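PDB 3E5P: alanine racemase from Enterococcus faecalis, which belongs to the alanine racemase family, pairing a TIM-barrel-type N-terminal domain with a C-terminal domain rich in beta strands, and holds pyridoxal-5'-phosphate in the model. Local coordinates for residues T9-D14 with P245-T250. The protein carries 1 engineered substitution. Sequence-based numbering, arbitrary orientation.
Sequences TRLHID and PALRLT
R10 N donates to T250 O at 2.7 Å, and the same carbonyl oxygen also takes a CA-H...O contact from T9 CA. T250 N returns a nearly straight bond to R10 O (169° at the hydrogen), closing the first hydrogen-bonded pair of two antiparallel strands. H12 and R248 form the next such pair, more bent, and D14 N continues the pattern to A246 O, 2.9 Å away. On the face carrying H12, the imidazole presents its edge to T250: CE1 lies 3.3 Å from T250 CB, which sits in the ring plane. With CG beside its own backbone N (chi1 -52°), the ring leans back along its strand, and R10 CG, from the same strand, lies over one face, offset toward the rim. The opposite face of the two strands, carrying L11, I13, L247 and L249, is apolar here. L11 CD2 sits between two leucines, 3.5 Å from L247 CD2 and 4.0 Å from L249 CD1, while I13 CD1 touches L247 CD2 more loosely. Just past the strand, D14 is the N-cap of helix 15-28, its OD1 accepting from A17 N. Strand 10-13 lies between 247-252 and the parallel strand 368-370 in a mixed sheet, joining the chain's N-terminal end to strands of the C-terminal domain.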
loop_
_atom_site.group_PDB
_atom_site.type_symbol
_atom_site.label_atom_id
_atom_site.label_comp_id
_atom_site.label_asym_id
_atom_site.label_seq_id
_atom_site.Cartn_x
_atom_site.Cartn_y
_atom_site.Cartn_z
ATOM N N THR C 9 -8.354 6.325 13.008
ATOM C CA THR C 9 -8.446 6.216 11.550
ATOM C C THR C 9 -9.205 4.951 11.142
ATOM O O THR C 9 -8.926 3.863 11.653
ATOM C CB THR C 9 -7.072 6.165 10.950
ATOM O OG1 THR C 9 -6.310 7.258 11.458
ATOM C CG2 THR C 9 -7.150 6.252 9.451
ATOM N N ARG C 10 -10.141 5.075 10.204
ATOM C CA ARG C 10 -10.928 3.905 9.817
ATOM C C ARG C 10 -11.525 3.954 8.405
ATOM O O ARG C 10 -11.860 5.028 7.900
ATOM C CB ARG C 10 -12.048 3.712 10.844
ATOM C CG ARG C 10 -12.606 2.310 10.907
ATOM C CD ARG C 10 -12.554 1.751 12.332
ATOM N NE ARG C 10 -11.246 1.938 12.943
ATOM C CZ ARG C 10 -10.954 1.615 14.196
ATOM N NH1 ARG C 10 -11.876 1.080 14.976
ATOM N NH2 ARG C 10 -9.745 1.845 14.675
ATOM N N LEU C 11 -11.652 2.781 7.784
ATOM C CA LEU C 11 -12.227 2.631 6.449
ATOM C C LEU C 11 -13.620 2.006 6.578
ATOM O O LEU C 11 -13.751 0.870 7.018
ATOM C CB LEU C 11 -11.349 1.710 5.586
ATOM C CG LEU C 11 -10.157 2.259 4.784
ATOM C CD1 LEU C 11 -9.217 1.138 4.434
ATOM C CD2 LEU C 11 -10.642 2.938 3.520
ATOM N N HIS C 12 -14.664 2.733 6.203
ATOM C CA HIS C 12 -16.014 2.176 6.292
ATOM C C HIS C 12 -16.501 1.693 4.933
ATOM O O HIS C 12 -16.569 2.469 3.972
ATOM C CB HIS C 12 -16.998 3.216 6.824
ATOM C CG HIS C 12 -16.568 3.857 8.104
ATOM N ND1 HIS C 12 -15.728 4.951 8.142
ATOM C CD2 HIS C 12 -16.855 3.553 9.392
ATOM C CE1 HIS C 12 -15.520 5.298 9.401
ATOM N NE2 HIS C 12 -16.192 4.465 10.179
ATOM N N ILE C 13 -16.839 0.411 4.854
ATOM C CA ILE C 13 -17.322 -0.167 3.605
ATOM C C ILE C 13 -18.818 -0.445 3.652
ATOM O O ILE C 13 -19.268 -1.345 4.357
ATOM C CB ILE C 13 -16.592 -1.494 3.261
ATOM C CG1 ILE C 13 -15.146 -1.222 2.848
ATOM C CG2 ILE C 13 -17.283 -2.180 2.101
ATOM C CD1 ILE C 13 -14.327 -0.549 3.895
ATOM N N ASP C 14 -19.579 0.342 2.898
ATOM C CA ASP C 14 -21.028 0.192 2.802
ATOM C C ASP C 14 -21.331 -0.985 1.864
ATOM O O ASP C 14 -21.381 -0.827 0.639
ATOM C CB ASP C 14 -21.648 1.479 2.246
ATOM C CG ASP C 14 -23.122 1.337 1.934
ATOM O OD1 ASP C 14 -23.630 0.199 1.940
ATOM O OD2 ASP C 14 -23.780 2.368 1.667
ATOM N N PRO C 245 -21.109 4.971 -4.318
ATOM C CA PRO C 245 -19.848 4.833 -3.576
ATOM C C PRO C 245 -19.929 3.914 -2.361
ATOM O O PRO C 245 -20.777 4.095 -1.491
ATOM C CB PRO C 245 -19.517 6.276 -3.200
ATOM C CG PRO C 245 -19.979 7.028 -4.403
ATOM C CD PRO C 245 -21.332 6.377 -4.711
ATOM N N ALA C 246 -19.027 2.944 -2.294
ATOM C CA ALA C 246 -19.017 1.993 -1.192
ATOM C C ALA C 246 -17.891 2.180 -0.175
ATOM O O ALA C 246 -17.828 1.462 0.825
ATOM C CB ALA C 246 -18.957 0.577 -1.758
ATOM N N LEU C 247 -17.011 3.145 -0.417
ATOM C CA LEU C 247 -15.860 3.370 0.456
ATOM C C LEU C 247 -15.879 4.743 1.080
ATOM O O LEU C 247 -16.132 5.724 0.392
ATOM C CB LEU C 247 -14.578 3.215 -0.374
ATOM C CG LEU C 247 -13.137 3.339 0.147
ATOM C CD1 LEU C 247 -12.950 4.588 1.013
ATOM C CD2 LEU C 247 -12.793 2.092 0.910
ATOM N N ARG C 248 -15.610 4.808 2.383
ATOM C CA ARG C 248 -15.533 6.080 3.104
ATOM C C ARG C 248 -14.285 5.987 3.957
ATOM O O ARG C 248 -13.966 4.920 4.463
ATOM C CB ARG C 248 -16.758 6.307 3.993
ATOM C CG ARG C 248 -18.041 6.513 3.209
ATOM C CD ARG C 248 -19.243 6.835 4.098
ATOM N NE ARG C 248 -19.191 8.190 4.637
ATOM C CZ ARG C 248 -18.890 8.478 5.896
ATOM N NH1 ARG C 248 -18.617 7.491 6.746
ATOM N NH2 ARG C 248 -18.860 9.742 6.303
ATOM N N LEU C 249 -13.568 7.094 4.106
ATOM C CA LEU C 249 -12.339 7.094 4.891
ATOM C C LEU C 249 -12.434 8.150 5.977
ATOM O O LEU C 249 -12.514 9.346 5.700
ATOM C CB LEU C 249 -11.145 7.354 3.972
ATOM C CG LEU C 249 -9.732 7.433 4.553
ATOM C CD1 LEU C 249 -9.422 6.240 5.434
ATOM C CD2 LEU C 249 -8.757 7.507 3.395
ATOM N N THR C 250 -12.411 7.692 7.220
ATOM C CA THR C 250 -12.557 8.562 8.372
ATOM C C THR C 250 -11.381 8.567 9.330
ATOM O O THR C 250 -10.649 7.585 9.436
ATOM C CB THR C 250 -13.823 8.146 9.150
ATOM O OG1 THR C 250 -14.979 8.514 8.390
ATOM C CG2 THR C 250 -13.878 8.793 10.504
#